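Local coordinates for protein glycoside hydrolase family 31 (PDB 5I0G) that degrades cycloalternan, a cyclic glucose tetrasaccharide, probably by hydrolysing its alpha-glucosidic linkages with a family 31 TIM-barrel domain, at residues R15-L20 / G34-G39; T160-F165 / E251-F256; M213-V218 / G551-L556; F295-S300 / E320-S325; W690-P695 / I722-R727. The protein carries 1 engineered substitution. All blocks are in the same frame, centred on the assembly; numbering follows the deposited sequence.

Contact 1: residues R15-L20 / G34-G39; sequences RSLDQL and GATTSG
The loop leading into strand 20-21 settles onto strand 31-37 in the N-terminal beta domain, where the two strands pair antiparallel: Gln19 O takes the N-H of Gly34 at 3.0 Å, with an N-H...O angle of 144°. Just before this bond the loop runs close over the strand. Leu17 O comes within 3.4 Å of Gly34 C and also receives a CA-H...O contact from Gly34 CA. In return Asp18 CA points a C-H at Gly34 O. Beyond the backbone, the methyl group of Thr36 is the meeting point. Its CG2 lies beside the backbone N, anti to the carbonyl carbon, and touches Leu17 CB at 3.7 Å; the two side chains cross at about a right angle. The same methyl passes Asp18 CB at 4.2 Å. Side chains of the loop bond to its own backbone: Ser16 N donates to Gln19 OE1 at 2.9 Å, and Gln19 NE2 in turn donates to Leu20 O. His4 ND1 bonds to Gly34 O, and Thr3 of strand 2-3 touches both Asp18 and Thr36. Asp18 is held from both of its oxygens: a water donates to OD2, while Ser16 OG donates to Asp18 OD1 at 2.8 Å from the syn side, 30° out of the carboxylate plane.

Contact 2: residues T160-F165 / E251-F256; sequences THRVKF and EVDLGF
Arg162, Val163 and Lys164 pair with Asp253, Val252 and Glu251 as antiparallel neighbours in the middle of a six-stranded sheet, part of the beta-rich region ahead of the TIM barrel. The backbone bonds centre on Val163 and Val252, the hydrogen-bonded pair: Val252 N donates to Val163 O at 2.7 Å, and Val163 N to Val252 O at 3.0 Å. Two residues past Val252, just beyond the strand's end, Leu254 N donates to His161 O at 2.9 Å. The charged contact lies on the face carrying Arg162, Lys164 and Glu251. Glu251 CG stands anti to the backbone N (chi1 -172°), and the extended chain brings OE1 to the anti-lone-pair meeting with Arg162 NE, a salt bridge of 3.0 Å with the two planes 26° apart. A water accepting from Arg162 NH2 and donating to the same OE1 closes a second path between the groups. Lys164 lies alongside Glu251 but sends its amine toward Trp131 in a cation-pi contact. Apolar packing fills the other face, where Val163 CG1 touches Val252 CB at 3.8 Å, Val252 CG2 meets the Phe165 ring obliquely, and Val264 of strand 263-271 covers Val163. At the strand end Leu254 CD1 packs on Thr160 CG2 at 3.8 Å. The chain leaves the strand through an Asx turn at Asp253: Gly255 N donates to Asp253 OD1 at 2.9 Å, from above the carboxylate plane.

Contact 3: residues M213-V218 / G551-L556; sequences MPFAQV and GACGIL
Phe215 and Cys553 mark the closest backbone approach, 7.7 Å from CA to CA, so side chains bridge the two segments. The first turns a corner at Pro214, the centre of an inverse gamma turn, and then runs as a strand through 215-218. The second forms a type I turn from Gly551 to Gly554 and ends helix 537-551 in a Schellman motif. Gly554, at positive phi, is its C-prime residue, and its N-H bonds back to Gly551 O. Three side chains reach from the strand segment to this helix end. Met213 is extended beyond CG, which carries SD to 3.9 Å from Cys553 CB and CE to 4.0 Å from Ile555 CD1. Phe215 presents its ring edge: Cys553 SG sits 4.0 Å from CD2 and 89° off the ring normal, an edge-on sulfur-aromatic contact near the ring plane, while Ala552 O lies at the same edge, 3.9 Å from CE2. Gln217 brings NE2 to 3.0 Å from Ala552 O; the amide is held on both sides, by Tyr656 at OE1 and by Val176 O at NE2. All six touching residues are buried. The strand segment belongs to strand 212-219, flanked by strands 174-179 and 225-230; helix 273-284 supplies Phe280, stacked on Phe215, and the helix end leads on to barrel strand 558-561.

Contact 4: residues F295-S300 / E320-S325; sequences FGLWAS and EGIPVS
Leu297 and Val324 meet through torsions that turn their branches toward each other. In Leu297, CG is anti to the backbone N (chi1 178°), which, with chi2 near 64°, brings CD2 to Val324 CG1 and Ile322 CG2. Val324 CG1 stands beside its backbone N, anti to the carbonyl carbon, and comes to 4.1 Å from Leu297 CD2; the two side chains meet at a slant. The same Val324 CG1 touches Ala299 CB at 4.0 Å, so one methyl touches both Leu297 and Ala299. Ile322 CG2 adds another contact on Leu297 CD2 at 4.1 Å. Beside these apolar contacts the backbones are joined directly: Ser325 N donates to Leu297 O at 2.9 Å, in the carbonyl plane, with an N-H...O angle of 151°. A water extends the link by accepting from Leu297 N and donating to Pro323 O, both at 2.8 Å. At Gly296 the two segments come close, with Ser325 OG 3.3 Å from Gly296 CA. The serine hydroxyl itself is bonded to Arg633. Together the segments belong to the first beta-alpha-beta unit of the TIM barrel: strand 298-300, helix 307-319, which closes in a Schellman motif at Gly321, and strand 326-329 running parallel to the first. Met314 and His317 of that helix cover Val324, helix 617-631 packs on Ile322, and strand 587-590, closing the barrel, borders Leu297 and Ala299.

Contact 5: residues W690-P695 / I722-R727; sequences WTTYLP and IIPVYR
Leu694 and Tyr726 make the main apolar contact: CD2 of the leucine sits over one face of the ring, 3.8 Å from its centroid and 17° off the ring normal, a CH-pi contact, and comes to 3.7 Å from Tyr726 CG. The two side chains cross at about a right angle. Tyr726 CG lies beside its backbone N (chi1 -57°), which turns the ring toward Leu694 and Thr692. Thr692 runs antiparallel alongside Tyr726, with CB 3.8 Å from Tyr726 CE1. Trp690 CD1 touches Pro724 CG at 3.9 Å, CG approaching the indole obliquely and the side chains crossing nearly perpendicularly. The polar link runs through a water lying in the plane of the tyrosine ring, at its edge. It meets Tyr726 OH at 2.7 Å and donates to Trp690 O at 3.0 Å; it also lies close to Thr692 OG1, which is bonded as well to Asn680. The water thus links the hydroxyl of buried Tyr726 to the backbone of strand 689-694. Strand 689-694 pairs with strand 712-717, whereas strand 725-728 lies in a six-stranded antiparallel sheet, so the contact stacks the two sheets face to face, as in the beta-sandwich packing of a C-terminal domain of this family.

Along the chain the contacts run from the N-terminal beta domain to the C-terminal one. Contact 1 comes first. Contacts 2 and 3 have alternating segments, their centres about 22 Å apart; contact 2 and the first segment of contact 3 lie in the six-stranded and five-stranded sheets before the barrel, which face each other. Contact 3 also ties strand 212-219 to the barrel, through the end of helix 537-551. Contact 4, in the first beta-alpha-beta unit of the barrel, falls in sequence between the two segments of contact 3, with centres about 30 Å apart. Contact 5, about 26 Å from contact 4, packs the last domain. Contacts 1 and 5 have centres about 56 Å apart, on opposite sides of the chain's centre, so beta domains lie at both ends of the chain, with the barrel between them in sequence.

Contact 1: residues R15-L20 / G34-G39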
# COMPACT_ATOMS: atom_id res chain seq x y z
N ARG A 15 -16.23 -11.46 -2.35
CA ARG A 15 -16.71 -12.83 -2.11
C ARG A 15 -16.38 -13.68 -3.32
O ARG A 15 -16.59 -13.23 -4.43
CB ARG A 15 -18.23 -12.84 -1.96
CG ARG A 15 -18.84 -11.70 -1.14
CD ARG A 15 -20.30 -11.48 -1.53
NE ARG A 15 -21.02 -12.75 -1.56
CZ ARG A 15 -22.22 -12.96 -2.12
NH1 ARG A 15 -22.76 -14.17 -2.07
NH2 ARG A 15 -22.89 -11.96 -2.71
N SER A 16 -15.90 -14.90 -3.12
CA SER A 16 -15.81 -15.83 -4.23
C SER A 16 -17.18 -16.50 -4.42
O SER A 16 -18.10 -16.24 -3.64
CB SER A 16 -14.65 -16.82 -4.08
OG SER A 16 -14.72 -17.51 -2.87
N LEU A 17 -17.33 -17.31 -5.47
CA LEU A 17 -18.62 -17.99 -5.77
C LEU A 17 -18.95 -19.20 -4.88
O LEU A 17 -20.06 -19.73 -4.96
CB LEU A 17 -18.63 -18.49 -7.21
CG LEU A 17 -18.53 -17.50 -8.36
CD1 LEU A 17 -18.28 -18.29 -9.65
CD2 LEU A 17 -19.78 -16.66 -8.45
N ASP A 18 -18.02 -19.62 -4.03
CA ASP A 18 -18.08 -20.90 -3.36
C ASP A 18 -18.05 -20.80 -1.83
O ASP A 18 -17.64 -21.75 -1.15
CB ASP A 18 -16.94 -21.79 -3.89
CG ASP A 18 -15.55 -21.22 -3.62
OD1 ASP A 18 -15.43 -20.18 -2.93
OD2 ASP A 18 -14.57 -21.82 -4.10
N GLN A 19 -18.52 -19.69 -1.28
CA GLN A 19 -18.37 -19.43 0.16
C GLN A 19 -19.66 -19.13 0.91
O GLN A 19 -20.72 -18.99 0.30
CB GLN A 19 -17.38 -18.28 0.37
CG GLN A 19 -17.89 -16.88 0.04
CD GLN A 19 -16.86 -15.84 0.42
OE1 GLN A 19 -15.92 -15.58 -0.33
NE2 GLN A 19 -17.01 -15.28 1.62
N LEU A 20 -19.54 -19.05 2.24
CA LEU A 20 -20.55 -18.45 3.08
C LEU A 20 -20.30 -16.95 3.14
O LEU A 20 -19.15 -16.50 3.18
CB LEU A 20 -20.47 -18.98 4.52
CG LEU A 20 -20.70 -20.46 4.78
CD1 LEU A 20 -20.61 -20.72 6.28
CD2 LEU A 20 -22.04 -20.95 4.24
N GLY A 34 -22.90 -20.30 -1.20
CA GLY A 34 -22.53 -20.51 -2.60
C GLY A 34 -21.69 -21.76 -2.76
O GLY A 34 -20.98 -22.17 -1.84
N ALA A 35 -21.80 -22.36 -3.94
CA ALA A 35 -20.99 -23.50 -4.34
C ALA A 35 -20.77 -23.47 -5.86
O ALA A 35 -21.55 -22.86 -6.60
CB ALA A 35 -21.66 -24.79 -3.91
N THR A 36 -19.70 -24.11 -6.30
CA THR A 36 -19.41 -24.24 -7.73
C THR A 36 -19.32 -25.69 -8.13
O THR A 36 -19.11 -26.55 -7.28
CB THR A 36 -18.10 -23.54 -8.15
OG1 THR A 36 -17.00 -24.11 -7.45
CG2 THR A 36 -18.17 -22.05 -7.89
N THR A 37 -19.46 -25.96 -9.43
CA THR A 37 -19.30 -27.31 -9.99
C THR A 37 -18.27 -27.33 -11.12
O THR A 37 -18.08 -26.35 -11.82
CB THR A 37 -20.65 -27.87 -10.50
OG1 THR A 37 -21.11 -27.07 -11.59
CG2 THR A 37 -21.70 -27.80 -9.40
N SER A 38 -17.61 -28.47 -11.30
CA SER A 38 -16.58 -28.64 -12.33
C SER A 38 -17.15 -28.95 -13.72
O SER A 38 -16.41 -28.93 -14.69
CB SER A 38 -15.64 -29.77 -11.90
OG SER A 38 -16.38 -30.96 -11.66
N GLY A 39 -18.44 -29.30 -13.78
CA GLY A 39 -19.18 -29.53 -15.02
C GLY A 39 -20.61 -29.00 -14.89
O GLY A 39 -21.09 -28.72 -13.78
O HOH W 1 -15.13 -22.71 -6.77

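Contact 2: residues T160-F165 / E251-F256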
# COMPACT_ATOMS: atom_id res chain seq x y z
N THR A 160 -14.60 -17.18 20.23
CA THR A 160 -14.79 -15.74 20.19
C THR A 160 -14.02 -15.17 18.99
O THR A 160 -12.81 -15.29 18.95
CB THR A 160 -14.27 -15.11 21.49
OG1 THR A 160 -14.83 -15.81 22.62
CG2 THR A 160 -14.65 -13.64 21.57
N HIS A 161 -14.71 -14.56 18.03
CA HIS A 161 -14.12 -14.21 16.72
C HIS A 161 -13.79 -12.73 16.53
O HIS A 161 -12.85 -12.40 15.81
CB HIS A 161 -15.03 -14.69 15.58
CG HIS A 161 -15.52 -16.10 15.76
ND1 HIS A 161 -14.78 -17.20 15.36
CD2 HIS A 161 -16.66 -16.59 16.31
CE1 HIS A 161 -15.45 -18.30 15.65
NE2 HIS A 161 -16.59 -17.96 16.23
N ARG A 162 -14.56 -11.85 17.16
CA ARG A 162 -14.38 -10.40 17.02
C ARG A 162 -14.84 -9.69 18.29
O ARG A 162 -15.59 -10.26 19.09
CB ARG A 162 -15.16 -9.85 15.81
CG ARG A 162 -14.60 -10.30 14.46
CD ARG A 162 -14.80 -9.27 13.37
NE ARG A 162 -16.21 -9.13 13.09
CZ ARG A 162 -16.92 -9.92 12.28
NH1 ARG A 162 -16.35 -10.92 11.60
NH2 ARG A 162 -18.23 -9.69 12.15
N VAL A 163 -14.36 -8.47 18.47
CA VAL A 163 -14.81 -7.62 19.56
C VAL A 163 -15.06 -6.24 19.00
O VAL A 163 -14.35 -5.81 18.08
CB VAL A 163 -13.80 -7.62 20.73
CG1 VAL A 163 -12.45 -7.04 20.33
CG2 VAL A 163 -14.36 -6.90 21.96
N LYS A 164 -16.06 -5.55 19.53
CA LYS A 164 -16.20 -4.13 19.27
C LYS A 164 -16.43 -3.32 20.53
O LYS A 164 -17.03 -3.78 21.49
CB LYS A 164 -17.27 -3.86 18.22
CG LYS A 164 -18.67 -4.24 18.64
CD LYS A 164 -19.62 -4.13 17.47
CE LYS A 164 -20.97 -4.67 17.86
NZ LYS A 164 -21.95 -4.47 16.78
N PHE A 165 -15.94 -2.09 20.54
CA PHE A 165 -16.07 -1.22 21.71
C PHE A 165 -15.99 0.20 21.21
O PHE A 165 -15.68 0.43 20.03
CB PHE A 165 -14.98 -1.53 22.75
CG PHE A 165 -13.59 -1.38 22.23
CD1 PHE A 165 -12.99 -2.43 21.54
CD2 PHE A 165 -12.88 -0.20 22.40
CE1 PHE A 165 -11.70 -2.30 21.03
CE2 PHE A 165 -11.61 -0.06 21.88
CZ PHE A 165 -11.02 -1.10 21.20
N GLU A 251 -13.78 -2.08 15.84
CA GLU A 251 -14.06 -3.50 15.76
C GLU A 251 -12.75 -4.20 15.42
O GLU A 251 -11.96 -3.71 14.60
CB GLU A 251 -15.16 -3.75 14.74
CG GLU A 251 -15.67 -5.18 14.69
CD GLU A 251 -17.07 -5.30 14.07
OE1 GLU A 251 -17.44 -6.41 13.64
OE2 GLU A 251 -17.81 -4.28 14.03
N VAL A 252 -12.49 -5.30 16.12
CA VAL A 252 -11.21 -5.98 16.07
C VAL A 252 -11.40 -7.47 15.80
O VAL A 252 -12.10 -8.16 16.54
CB VAL A 252 -10.41 -5.81 17.38
CG1 VAL A 252 -9.02 -6.43 17.23
CG2 VAL A 252 -10.31 -4.34 17.75
N ASP A 253 -10.77 -7.95 14.72
CA ASP A 253 -10.67 -9.39 14.43
C ASP A 253 -9.79 -10.03 15.50
O ASP A 253 -8.69 -9.54 15.79
CB ASP A 253 -10.08 -9.59 13.02
CG ASP A 253 -10.14 -11.04 12.54
OD1 ASP A 253 -10.73 -11.91 13.21
OD2 ASP A 253 -9.57 -11.32 11.45
N LEU A 254 -10.29 -11.09 16.12
CA LEU A 254 -9.53 -11.88 17.10
C LEU A 254 -8.90 -13.12 16.49
O LEU A 254 -8.11 -13.80 17.13
CB LEU A 254 -10.42 -12.26 18.28
CG LEU A 254 -10.96 -11.02 19.00
CD1 LEU A 254 -12.09 -11.40 19.95
CD2 LEU A 254 -9.84 -10.27 19.71
N GLY A 255 -9.29 -13.43 15.26
CA GLY A 255 -8.49 -14.30 14.43
C GLY A 255 -8.80 -15.78 14.50
O GLY A 255 -9.70 -16.21 15.23
N PHE A 256 -8.02 -16.53 13.73
CA PHE A 256 -8.19 -17.97 13.54
C PHE A 256 -7.85 -18.75 14.82
O PHE A 256 -8.69 -19.49 15.33
CB PHE A 256 -7.32 -18.43 12.36
CG PHE A 256 -7.56 -19.86 11.95
CD1 PHE A 256 -8.64 -20.18 11.12
CD2 PHE A 256 -6.74 -20.88 12.41
CE1 PHE A 256 -8.89 -21.51 10.76
CE2 PHE A 256 -6.98 -22.20 12.05
CZ PHE A 256 -8.05 -22.52 11.22
O HOH W 2 -19.96 -7.30 12.47

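Contact 3: residues M213-V218 / G551-L556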
# COMPACT_ATOMS: atom_id res chain seq x y z
N MET A 213 -2.68 1.48 9.10
CA MET A 213 -2.26 1.18 10.47
C MET A 213 -3.46 1.30 11.39
O MET A 213 -4.33 2.13 11.15
CB MET A 213 -1.18 2.15 10.93
CG MET A 213 0.08 2.12 10.07
SD MET A 213 1.35 3.17 10.77
CE MET A 213 2.59 3.09 9.46
N PRO A 214 -3.50 0.49 12.46
CA PRO A 214 -4.61 0.57 13.41
C PRO A 214 -4.28 1.61 14.48
O PRO A 214 -4.13 1.27 15.66
CB PRO A 214 -4.64 -0.84 13.99
CG PRO A 214 -3.18 -1.22 14.05
CD PRO A 214 -2.48 -0.45 12.95
N PHE A 215 -4.15 2.86 14.05
CA PHE A 215 -3.69 3.97 14.90
C PHE A 215 -4.30 5.27 14.41
O PHE A 215 -4.42 5.46 13.19
CB PHE A 215 -2.16 4.11 14.87
CG PHE A 215 -1.66 5.49 15.26
CD1 PHE A 215 -1.52 5.84 16.61
CD2 PHE A 215 -1.35 6.44 14.29
CE1 PHE A 215 -1.09 7.10 16.97
CE2 PHE A 215 -0.91 7.71 14.66
CZ PHE A 215 -0.78 8.04 16.00
N ALA A 216 -4.65 6.16 15.35
CA ALA A 216 -5.00 7.53 14.99
C ALA A 216 -4.81 8.53 16.13
O ALA A 216 -4.79 8.15 17.30
CB ALA A 216 -6.42 7.61 14.47
N GLN A 217 -4.64 9.79 15.73
CA GLN A 217 -4.58 10.92 16.64
C GLN A 217 -5.90 11.63 16.59
O GLN A 217 -6.47 11.78 15.51
CB GLN A 217 -3.55 11.95 16.18
CG GLN A 217 -2.16 11.42 16.13
CD GLN A 217 -1.40 11.88 14.91
OE1 GLN A 217 -0.45 12.63 15.04
NE2 GLN A 217 -1.80 11.40 13.72
N VAL A 218 -6.32 12.13 17.74
CA VAL A 218 -7.56 12.88 17.87
C VAL A 218 -7.17 14.25 18.43
O VAL A 218 -6.62 14.33 19.54
CB VAL A 218 -8.55 12.15 18.79
CG1 VAL A 218 -9.86 12.92 18.92
CG2 VAL A 218 -8.80 10.73 18.27
N GLY A 551 2.65 10.86 6.55
CA GLY A 551 3.52 11.60 7.46
C GLY A 551 2.98 11.64 8.87
O GLY A 551 3.73 11.53 9.83
N ALA A 552 1.65 11.73 9.00
CA ALA A 552 1.00 11.75 10.30
C ALA A 552 1.00 10.40 11.06
O ALA A 552 0.54 10.33 12.20
CB ALA A 552 -0.42 12.28 10.16
N CYS A 553 1.50 9.33 10.43
CA CYS A 553 1.68 8.05 11.09
C CYS A 553 3.13 7.61 11.09
O CYS A 553 3.41 6.46 11.40
CB CYS A 553 0.79 7.01 10.39
SG CYS A 553 -0.97 7.49 10.44
N GLY A 554 4.04 8.52 10.75
CA GLY A 554 5.50 8.27 10.87
C GLY A 554 6.21 7.79 9.61
O GLY A 554 7.39 7.41 9.68
N ILE A 555 5.51 7.80 8.48
CA ILE A 555 6.09 7.46 7.19
C ILE A 555 6.68 8.73 6.64
O ILE A 555 5.97 9.54 6.01
CB ILE A 555 5.04 6.89 6.21
CG1 ILE A 555 4.43 5.60 6.78
CG2 ILE A 555 5.65 6.64 4.84
CD1 ILE A 555 5.40 4.46 6.99
N LEU A 556 7.97 8.90 6.86
CA LEU A 556 8.64 10.17 6.66
C LEU A 556 9.13 10.39 5.23
O LEU A 556 9.02 11.50 4.71
CB LEU A 556 9.85 10.26 7.58
CG LEU A 556 10.53 11.63 7.69
CD1 LEU A 556 9.78 12.47 8.69
CD2 LEU A 556 11.96 11.47 8.14

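Contact 4: residues F295-S300 / E320-S325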
# COMPACT_ATOMS: atom_id res chain seq x y z
N PHE A 295 17.38 12.79 -1.81
CA PHE A 295 16.69 14.08 -1.98
C PHE A 295 16.82 14.79 -3.33
O PHE A 295 16.20 15.83 -3.51
CB PHE A 295 17.08 15.03 -0.85
CG PHE A 295 16.58 14.57 0.48
CD1 PHE A 295 15.23 14.33 0.67
CD2 PHE A 295 17.45 14.35 1.53
CE1 PHE A 295 14.75 13.90 1.89
CE2 PHE A 295 16.97 13.91 2.76
CZ PHE A 295 15.62 13.69 2.94
N GLY A 296 17.58 14.24 -4.26
CA GLY A 296 17.57 14.71 -5.64
C GLY A 296 16.43 14.12 -6.46
O GLY A 296 15.57 13.38 -5.94
N LEU A 297 16.39 14.47 -7.74
CA LEU A 297 15.35 13.95 -8.62
C LEU A 297 15.59 12.46 -8.91
O LEU A 297 16.71 12.06 -9.28
CB LEU A 297 15.30 14.76 -9.92
CG LEU A 297 14.28 14.31 -10.96
CD1 LEU A 297 12.86 14.48 -10.44
CD2 LEU A 297 14.48 15.08 -12.25
N TRP A 298 14.54 11.65 -8.73
CA TRP A 298 14.54 10.23 -9.13
C TRP A 298 13.91 10.11 -10.51
O TRP A 298 12.79 10.58 -10.70
CB TRP A 298 13.70 9.37 -8.18
CG TRP A 298 14.23 9.21 -6.78
CD1 TRP A 298 14.75 10.18 -5.97
CD2 TRP A 298 14.26 8.00 -6.02
NE1 TRP A 298 15.11 9.65 -4.75
CE2 TRP A 298 14.82 8.32 -4.75
CE3 TRP A 298 13.87 6.68 -6.28
CZ2 TRP A 298 15.00 7.36 -3.75
CZ3 TRP A 298 14.05 5.72 -5.26
CH2 TRP A 298 14.61 6.07 -4.02
N ALA A 299 14.60 9.44 -11.43
CA ALA A 299 14.09 9.18 -12.79
C ALA A 299 13.67 7.72 -12.93
O ALA A 299 14.42 6.83 -12.51
CB ALA A 299 15.18 9.49 -13.82
N SER A 300 12.51 7.48 -13.53
CA SER A 300 12.01 6.11 -13.71
C SER A 300 11.11 5.98 -14.92
O SER A 300 10.39 6.92 -15.31
CB SER A 300 11.26 5.66 -12.45
OG SER A 300 10.73 4.33 -12.57
N GLU A 320 20.10 18.53 -21.12
CA GLU A 320 19.08 19.52 -20.77
C GLU A 320 19.32 20.29 -19.45
O GLU A 320 18.52 21.17 -19.11
CB GLU A 320 17.71 18.84 -20.69
CG GLU A 320 17.21 18.23 -21.99
CD GLU A 320 16.81 19.26 -23.03
OE1 GLU A 320 16.79 20.47 -22.75
OE2 GLU A 320 16.53 18.85 -24.16
N GLY A 321 20.39 19.99 -18.71
CA GLY A 321 20.67 20.67 -17.44
C GLY A 321 19.64 20.36 -16.35
O GLY A 321 19.35 21.21 -15.51
N ILE A 322 19.09 19.14 -16.38
CA ILE A 322 18.12 18.66 -15.38
C ILE A 322 18.76 17.46 -14.66
O ILE A 322 18.59 16.31 -15.08
CB ILE A 322 16.75 18.31 -16.03
CG1 ILE A 322 16.15 19.54 -16.72
CG2 ILE A 322 15.76 17.82 -14.98
CD1 ILE A 322 15.03 19.24 -17.70
N PRO A 323 19.53 17.72 -13.59
CA PRO A 323 20.23 16.63 -12.92
C PRO A 323 19.30 15.63 -12.21
O PRO A 323 18.24 16.02 -11.67
CB PRO A 323 21.13 17.34 -11.91
CG PRO A 323 20.44 18.61 -11.62
CD PRO A 323 19.81 19.02 -12.93
N VAL A 324 19.72 14.37 -12.23
CA VAL A 324 19.11 13.31 -11.46
C VAL A 324 20.10 12.75 -10.44
O VAL A 324 21.30 12.67 -10.68
CB VAL A 324 18.55 12.16 -12.35
CG1 VAL A 324 17.57 12.71 -13.37
CG2 VAL A 324 19.64 11.40 -13.07
N SER A 325 19.56 12.35 -9.29
CA SER A 325 20.31 11.64 -8.25
C SER A 325 20.14 10.14 -8.28
O SER A 325 21.01 9.43 -7.77
CB SER A 325 19.83 12.10 -6.88
OG SER A 325 20.39 13.36 -6.64
O HOH W 3 18.44 15.94 -8.92

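Contact 5: residues W690-P695 / I722-R727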
# COMPACT_ATOMS: atom_id res chain seq x y z
N TRP A 690 -4.19 31.90 -6.58
CA TRP A 690 -4.36 30.82 -5.62
C TRP A 690 -4.26 31.39 -4.22
O TRP A 690 -3.40 32.23 -3.95
CB TRP A 690 -3.29 29.76 -5.82
CG TRP A 690 -3.63 28.41 -5.28
CD1 TRP A 690 -3.03 27.76 -4.23
CD2 TRP A 690 -4.61 27.52 -5.80
NE1 TRP A 690 -3.59 26.52 -4.08
CE2 TRP A 690 -4.56 26.35 -5.02
CE3 TRP A 690 -5.54 27.59 -6.86
CZ2 TRP A 690 -5.41 25.26 -5.25
CZ3 TRP A 690 -6.37 26.50 -7.09
CH2 TRP A 690 -6.31 25.36 -6.28
N THR A 691 -5.13 30.91 -3.35
CA THR A 691 -5.26 31.42 -2.00
C THR A 691 -4.73 30.42 -0.95
O THR A 691 -5.00 29.23 -1.04
CB THR A 691 -6.71 31.83 -1.73
OG1 THR A 691 -7.00 32.98 -2.53
CG2 THR A 691 -6.95 32.20 -0.25
N THR A 692 -3.99 30.95 0.02
CA THR A 692 -3.32 30.15 1.06
C THR A 692 -3.68 30.76 2.42
O THR A 692 -3.64 31.98 2.58
CB THR A 692 -1.78 30.18 0.86
OG1 THR A 692 -1.44 29.67 -0.43
CG2 THR A 692 -1.06 29.36 1.93
N TYR A 693 -4.04 29.91 3.40
CA TYR A 693 -4.25 30.39 4.78
C TYR A 693 -2.92 30.39 5.51
O TYR A 693 -2.32 29.33 5.71
CB TYR A 693 -5.27 29.55 5.55
CG TYR A 693 -5.39 30.02 6.98
CD1 TYR A 693 -5.95 31.27 7.27
CD2 TYR A 693 -4.87 29.27 8.03
CE1 TYR A 693 -6.02 31.73 8.57
CE2 TYR A 693 -4.94 29.73 9.33
CZ TYR A 693 -5.52 30.95 9.59
OH TYR A 693 -5.58 31.41 10.86
N LEU A 694 -2.44 31.58 5.89
CA LEU A 694 -1.22 31.70 6.67
C LEU A 694 -1.60 31.64 8.13
O LEU A 694 -2.46 32.39 8.57
CB LEU A 694 -0.50 33.03 6.39
CG LEU A 694 -0.10 33.33 4.94
CD1 LEU A 694 0.46 34.75 4.83
CD2 LEU A 694 0.91 32.32 4.43
N PRO A 695 -0.98 30.73 8.91
CA PRO A 695 -1.23 30.74 10.34
C PRO A 695 -0.43 31.81 11.04
O PRO A 695 0.34 32.53 10.40
CB PRO A 695 -0.78 29.34 10.79
CG PRO A 695 0.30 28.99 9.83
CD PRO A 695 -0.04 29.67 8.52
N ILE A 722 5.61 29.30 -10.68
CA ILE A 722 5.34 29.57 -9.27
C ILE A 722 4.50 28.45 -8.66
O ILE A 722 3.50 28.03 -9.24
CB ILE A 722 4.52 30.90 -9.10
CG1 ILE A 722 5.29 32.12 -9.64
CG2 ILE A 722 4.10 31.13 -7.65
CD1 ILE A 722 6.58 32.45 -8.88
N ILE A 723 4.89 27.99 -7.47
CA ILE A 723 3.99 27.26 -6.56
C ILE A 723 4.00 28.07 -5.26
O ILE A 723 5.06 28.52 -4.82
CB ILE A 723 4.43 25.80 -6.28
CG1 ILE A 723 3.62 25.23 -5.10
CG2 ILE A 723 5.94 25.68 -6.02
CD1 ILE A 723 3.81 23.75 -4.87
N PRO A 724 2.82 28.31 -4.65
CA PRO A 724 2.86 29.15 -3.46
C PRO A 724 3.65 28.48 -2.33
O PRO A 724 3.32 27.39 -1.90
CB PRO A 724 1.39 29.33 -3.09
CG PRO A 724 0.66 29.12 -4.36
CD PRO A 724 1.44 28.10 -5.13
N VAL A 725 4.73 29.13 -1.91
CA VAL A 725 5.56 28.67 -0.82
C VAL A 725 5.87 29.89 0.04
O VAL A 725 6.34 30.89 -0.49
CB VAL A 725 6.88 28.06 -1.32
CG1 VAL A 725 7.80 27.72 -0.15
CG2 VAL A 725 6.60 26.81 -2.14
N TYR A 726 5.59 29.79 1.34
CA TYR A 726 5.89 30.84 2.30
C TYR A 726 6.87 30.36 3.38
O TYR A 726 6.70 29.28 3.94
CB TYR A 726 4.60 31.33 2.95
CG TYR A 726 3.60 31.84 1.95
CD1 TYR A 726 2.76 30.95 1.29
CD2 TYR A 726 3.48 33.20 1.65
CE1 TYR A 726 1.83 31.39 0.36
CE2 TYR A 726 2.54 33.65 0.72
CZ TYR A 726 1.72 32.73 0.08
OH TYR A 726 0.79 33.12 -0.85
N ARG A 727 7.89 31.18 3.65
CA ARG A 727 8.89 30.91 4.69
C ARG A 727 8.58 31.69 5.95
O ARG A 727 8.23 32.86 5.86
CB ARG A 727 10.27 31.34 4.21
CG ARG A 727 11.39 31.03 5.21
CD ARG A 727 12.71 31.67 4.81
NE ARG A 727 12.99 31.33 3.43
CZ ARG A 727 13.39 32.15 2.47
NH1 ARG A 727 13.64 33.45 2.67
NH2 ARG A 727 13.56 31.63 1.25
O HOH W 4 -1.17 31.69 -1.95